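Local coordinates for protein putative dehydrogenase (Pseudarthrobacter phenanthrenivorans, PDB 6A3F) that catalyses the NAD(+)-dependent oxidation of levoglucosan to 3-dehydrolevoglucosan, as a homotetrameric enzyme of the Gfo/Idh/MocA family, at residues B[146-151]-B[376-381]; B[110-114]-B[135-140]. One frame throughout, in Å; residues are numbered along the deposited sequence.

Contact 1: residues B[146-151]-B[376-381]; sequences VHMVAF and VSPSFA
His-147 ND1 accepts a hydrogen bond from Phe-380 N at 3.0 Å. The donor lies in the plane of the imidazole, which helps fix the ring's rotation and is consistent with ND1 carrying no proton. The first torsion of His-147 (44°) sets CG between the backbone N and the carbonyl carbon, which turns the ring toward the start of helix 380-399. The backbone itself puts His-147 CB over the Phe-380 ring, 3.9 Å from its centroid. The two rings form an offset edge-to-face pair, with the imidazole edge toward the phenyl face.

One direct N-H...O bond joins the backbones, from Val-149 N to Pro-378 O at 3.0 Å. A water accepts from both His-147 N and Val-376 N and bridges them. Apolar contacts fill in beside these bonds: Val-376 CG1 lies 3.6 Å from Met-148 CG, and Pro-378 CG meets the Phe-151 ring at its edge.

Ser-379 is the N-cap, its OG accepting from Ala-381 N at 2.9 Å. Arg-155 NH1 hydrogen-bonds to Ser-377 O, the carbonyl of the cis peptide bond that leads into Pro-378.

Strand 147-149 is an outermost strand, within this chain, of the parallel Rossmann sheet, and its neighbour is strand 119-122. The chain then passes to Ala-150, an NADH-binding residue. Helix 130-141 packs on His-147 and Phe-380, while helix 355-371 covers Val-146 and Met-148.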
loop_
_atom_site.group_PDB
_atom_site.type_symbol
_atom_site.label_atom_id
_atom_site.label_comp_id
_atom_site.label_asym_id
_atom_site.label_seq_id
_atom_site.Cartn_x
_atom_site.Cartn_y
_atom_site.Cartn_z
ATOM N N VAL B 146 -3.458 -22.872 -35.666
ATOM C CA VAL B 146 -3.146 -22.339 -34.367
ATOM C C VAL B 146 -4.476 -22.075 -33.674
ATOM O O VAL B 146 -5.380 -21.433 -34.270
ATOM C CB VAL B 146 -2.317 -21.051 -34.483
ATOM C CG1 VAL B 146 -2.095 -20.437 -33.096
ATOM C CG2 VAL B 146 -0.998 -21.320 -35.187
ATOM N N HIS B 147 -4.609 -22.593 -32.476
ATOM C CA HIS B 147 -5.805 -22.380 -31.687
ATOM C C HIS B 147 -5.421 -21.811 -30.315
ATOM O O HIS B 147 -4.511 -22.339 -29.644
ATOM C CB HIS B 147 -6.614 -23.684 -31.540
ATOM C CG HIS B 147 -5.810 -24.896 -31.230
ATOM N ND1 HIS B 147 -5.683 -25.376 -29.961
ATOM C CD2 HIS B 147 -5.127 -25.741 -32.039
ATOM C CE1 HIS B 147 -4.939 -26.463 -29.987
ATOM N NE2 HIS B 147 -4.598 -26.714 -31.262
ATOM N N MET B 148 -6.181 -20.806 -29.880
ATOM C CA MET B 148 -5.841 -20.079 -28.631
ATOM C C MET B 148 -7.116 -19.725 -27.870
ATOM O O MET B 148 -8.119 -19.308 -28.462
ATOM C CB MET B 148 -5.065 -18.804 -28.970
ATOM C CG MET B 148 -4.292 -18.204 -27.804
ATOM S SD MET B 148 -3.379 -16.749 -28.294
ATOM C CE MET B 148 -2.362 -16.499 -26.829
ATOM N N VAL B 149 -7.076 -19.884 -26.544
ATOM C CA VAL B 149 -8.185 -19.405 -25.690
ATOM C C VAL B 149 -7.710 -18.130 -24.954
ATOM O O VAL B 149 -6.544 -18.054 -24.573
ATOM C CB VAL B 149 -8.707 -20.495 -24.734
ATOM C CG1 VAL B 149 -7.665 -21.017 -23.776
ATOM C CG2 VAL B 149 -9.947 -20.041 -23.998
ATOM N N ALA B 150 -8.593 -17.153 -24.801
ATOM C CA ALA B 150 -8.210 -15.750 -24.430
ATOM C C ALA B 150 -8.073 -15.596 -22.911
ATOM O O ALA B 150 -8.822 -14.765 -22.326
ATOM C CB ALA B 150 -9.252 -14.783 -24.952
ATOM N N PHE B 151 -7.200 -16.388 -22.283
ATOM C CA PHE B 151 -6.810 -16.133 -20.877
ATOM C C PHE B 151 -5.705 -15.040 -20.901
ATOM O O PHE B 151 -4.501 -15.262 -20.647
ATOM C CB PHE B 151 -6.394 -17.429 -20.171
ATOM C CG PHE B 151 -7.512 -18.399 -19.902
ATOM C CD1 PHE B 151 -8.655 -17.994 -19.226
ATOM C CD2 PHE B 151 -7.442 -19.706 -20.374
ATOM C CE1 PHE B 151 -9.687 -18.884 -18.975
ATOM C CE2 PHE B 151 -8.481 -20.594 -20.131
ATOM C CZ PHE B 151 -9.608 -20.171 -19.458
ATOM N N VAL B 376 0.620 -22.238 -29.711
ATOM C CA VAL B 376 0.611 -21.224 -28.708
ATOM C C VAL B 376 -0.012 -21.779 -27.434
ATOM O O VAL B 376 -0.795 -22.784 -27.428
ATOM C CB VAL B 376 -0.103 -19.965 -29.217
ATOM C CG1 VAL B 376 -1.612 -20.114 -29.230
ATOM C CG2 VAL B 376 0.340 -18.739 -28.457
ATOM N N SER B 377 0.377 -21.142 -26.323
ATOM C CA SER B 377 -0.196 -21.434 -25.028
ATOM C C SER B 377 -0.834 -20.165 -24.448
ATOM O O SER B 377 -0.221 -19.083 -24.573
ATOM C CB SER B 377 0.893 -21.944 -24.111
ATOM O OG SER B 377 0.317 -22.441 -22.927
ATOM N N PRO B 378 -2.035 -20.234 -23.858
ATOM C CA PRO B 378 -2.916 -21.418 -23.790
ATOM C C PRO B 378 -3.725 -21.711 -25.064
ATOM O O PRO B 378 -4.326 -20.801 -25.682
ATOM C CB PRO B 378 -3.842 -21.074 -22.624
ATOM C CG PRO B 378 -4.013 -19.551 -22.760
ATOM C CD PRO B 378 -2.736 -19.039 -23.387
ATOM N N SER B 379 -3.749 -23.002 -25.412
ATOM C CA SER B 379 -4.461 -23.496 -26.592
ATOM C C SER B 379 -5.847 -24.015 -26.199
ATOM O O SER B 379 -6.295 -23.935 -25.060
ATOM C CB SER B 379 -3.658 -24.578 -27.269
ATOM O OG SER B 379 -3.803 -25.805 -26.552
ATOM N N PHE B 380 -6.550 -24.604 -27.165
ATOM C CA PHE B 380 -7.777 -25.317 -26.856
ATOM C C PHE B 380 -7.514 -26.521 -25.935
ATOM O O PHE B 380 -8.424 -26.896 -25.208
ATOM C CB PHE B 380 -8.488 -25.783 -28.134
ATOM C CG PHE B 380 -9.308 -24.745 -28.865
ATOM C CD1 PHE B 380 -9.072 -23.381 -28.695
ATOM C CD2 PHE B 380 -10.232 -25.142 -29.826
ATOM C CE1 PHE B 380 -9.766 -22.446 -29.425
ATOM C CE2 PHE B 380 -10.931 -24.205 -30.564
ATOM C CZ PHE B 380 -10.704 -22.858 -30.354
ATOM N N ALA B 381 -6.312 -27.103 -25.931
ATOM C CA ALA B 381 -5.972 -28.124 -24.953
ATOM C C ALA B 381 -6.114 -27.546 -23.546
ATOM O O ALA B 381 -6.690 -28.169 -22.687
ATOM C CB ALA B 381 -4.576 -28.658 -25.150
HETATM O O HOH W 1 -2.035 -23.465 -30.685
#

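Contact 2: residues B[110-114]-B[135-140]; sequences AIAAA and AMYDAV
Ile-111 and Ala-139 touch across the helix pair, with Ile-111 CG1 3.8 Å from Ala-139 CB. The isoleucine reaches across by its longer branch. With CG1 anti to the carbonyl carbon (chi1 -70°), CD1 extends toward the earlier turn of the partner helix. Ile-111 CD1 lies 4.0 Å from Ala-135 CB.

The other apolar contacts lie along the same interface. Met-136 bends at its third torsion (69°), which brings its methyl CE to 3.7 Å from Ala-110 CB. Ala-114 CB points at the other helix and touches Val-140 CG1 at 3.8 Å. Ala-114 CB also approaches Ala-139 CB at 4.1 Å, so Ala-139 is touched by side chains from two successive turns, Ile-111 and Ala-114.

Two backbone carbonyls also take part by packing alone. Ala-114 CB rests 3.5 Å from Ala-139 O, and Ile-111 CG1 lies 3.9 Å from Ala-135 O. The first of these oxygens has a polar partner outside the pair, Lys-143 NZ.

The segments run almost parallel, their axes at 5° and 9.0 Å apart. Much of the interface is alanine. The pair are successive helices of the beta-alpha-beta crossovers on one side of the Rossmann sheet. Phe-380 of helix 380-399 touches Ala-110, Met-136 and Val-140. Met-136 also packs on the NADH-binding residue His-106, so the contact borders the cofactor site.

The cross-segment contacts are van der Waals in kind, made by methyls, methylenes and carbonyl oxygens. With no polar link between the segments, the fit rests on the shape of the alanine-rich surfaces and on burial of their apolar groups.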
loop_
_atom_site.group_PDB
_atom_site.type_symbol
_atom_site.label_atom_id
_atom_site.label_comp_id
_atom_site.label_asym_id
_atom_site.label_seq_id
_atom_site.Cartn_x
_atom_site.Cartn_y
_atom_site.Cartn_z
ATOM N N ALA B 110 -16.402 -22.566 -33.612
ATOM C CA ALA B 110 -15.032 -22.980 -33.647
ATOM C C ALA B 110 -14.881 -24.259 -34.480
ATOM O O ALA B 110 -13.913 -24.401 -35.235
ATOM C CB ALA B 110 -14.527 -23.221 -32.249
ATOM N N ILE B 111 -15.822 -25.177 -34.318
ATOM C CA ILE B 111 -15.700 -26.454 -35.018
ATOM C C ILE B 111 -15.818 -26.214 -36.533
ATOM O O ILE B 111 -15.055 -26.799 -37.277
ATOM C CB ILE B 111 -16.711 -27.473 -34.470
ATOM C CG1 ILE B 111 -16.310 -27.882 -33.047
ATOM C CG2 ILE B 111 -16.841 -28.682 -35.408
ATOM C CD1 ILE B 111 -17.418 -28.495 -32.242
ATOM N N ALA B 112 -16.730 -25.328 -36.939
ATOM C CA ALA B 112 -16.897 -24.932 -38.329
ATOM C C ALA B 112 -15.625 -24.252 -38.858
ATOM O O ALA B 112 -15.148 -24.591 -39.974
ATOM C CB ALA B 112 -18.122 -24.063 -38.481
ATOM N N ALA B 113 -15.050 -23.322 -38.080
ATOM C CA ALA B 113 -13.763 -22.700 -38.441
ATOM C C ALA B 113 -12.625 -23.738 -38.518
ATOM O O ALA B 113 -11.780 -23.681 -39.408
ATOM C CB ALA B 113 -13.425 -21.630 -37.420
ATOM N N ALA B 114 -12.540 -24.651 -37.566
ATOM C CA ALA B 114 -11.507 -25.698 -37.616
ATOM C C ALA B 114 -11.638 -26.514 -38.922
ATOM O O ALA B 114 -10.649 -26.794 -39.589
ATOM C CB ALA B 114 -11.617 -26.606 -36.413
ATOM N N ALA B 135 -15.325 -31.394 -27.716
ATOM C CA ALA B 135 -15.624 -31.402 -29.122
ATOM C C ALA B 135 -14.793 -30.332 -29.828
ATOM O O ALA B 135 -14.326 -30.527 -30.943
ATOM C CB ALA B 135 -17.103 -31.178 -29.344
ATOM N N MET B 136 -14.591 -29.184 -29.193
ATOM C CA MET B 136 -13.749 -28.128 -29.831
ATOM C C MET B 136 -12.286 -28.571 -29.911
ATOM O O MET B 136 -11.582 -28.463 -30.954
ATOM C CB MET B 136 -13.870 -26.808 -29.053
ATOM C CG MET B 136 -15.244 -26.211 -29.145
ATOM S SD MET B 136 -15.540 -24.873 -27.917
ATOM C CE MET B 136 -14.439 -23.632 -28.609
ATOM N N TYR B 137 -11.817 -29.068 -28.802
ATOM C CA TYR B 137 -10.463 -29.560 -28.766
ATOM C C TYR B 137 -10.264 -30.653 -29.838
ATOM O O TYR B 137 -9.298 -30.613 -30.632
ATOM C CB TYR B 137 -10.192 -30.074 -27.363
ATOM C CG TYR B 137 -8.876 -30.760 -27.233
ATOM C CD1 TYR B 137 -7.717 -30.098 -27.600
ATOM C CD2 TYR B 137 -8.792 -32.057 -26.760
ATOM C CE1 TYR B 137 -6.491 -30.717 -27.495
ATOM C CE2 TYR B 137 -7.566 -32.692 -26.664
ATOM C CZ TYR B 137 -6.420 -32.012 -27.019
ATOM O OH TYR B 137 -5.206 -32.630 -26.937
ATOM N N ASP B 138 -11.202 -31.627 -29.867
ATOM C CA ASP B 138 -11.073 -32.728 -30.863
ATOM C C ASP B 138 -11.060 -32.192 -32.303
ATOM O O ASP B 138 -10.318 -32.677 -33.151
ATOM C CB ASP B 138 -12.179 -33.739 -30.652
ATOM C CG ASP B 138 -11.980 -34.610 -29.454
ATOM O OD1 ASP B 138 -10.831 -34.734 -28.904
ATOM O OD2 ASP B 138 -13.015 -35.199 -29.047
ATOM N N ALA B 139 -11.806 -31.144 -32.574
ATOM C CA ALA B 139 -11.873 -30.594 -33.908
ATOM C C ALA B 139 -10.552 -29.949 -34.330
ATOM O O ALA B 139 -10.337 -29.764 -35.520
ATOM C CB ALA B 139 -12.982 -29.586 -33.965
ATOM N N VAL B 140 -9.726 -29.472 -33.384
ATOM C CA VAL B 140 -8.558 -28.682 -33.799
ATOM C C VAL B 140 -7.291 -29.494 -33.605
ATOM O O VAL B 140 -6.285 -29.247 -34.253
ATOM C CB VAL B 140 -8.433 -27.360 -33.017
ATOM C CG1 VAL B 140 -9.690 -26.514 -33.136
ATOM C CG2 VAL B 140 -8.026 -27.603 -31.561
#

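From the N terminus, contact 2 comes first. It joins helix 106-115 to helix 130-141, closing a short loop that contains strand 119-122. The chain then enters strand 147-149, where contact 1 opens. That contact closes only after the long excursion through the substrate-binding domain, when the chain returns at the start of helix 380-399. The two loops are in series and neither nest nor cross. The contacts touch in space all the same, for instance where Tyr-137 of contact 2 packs on Ala-381 of contact 1. Contact 2 is local to the Rossmann domain, whereas contact 1 ties strand 147-149 of that domain to a late C-terminal helix.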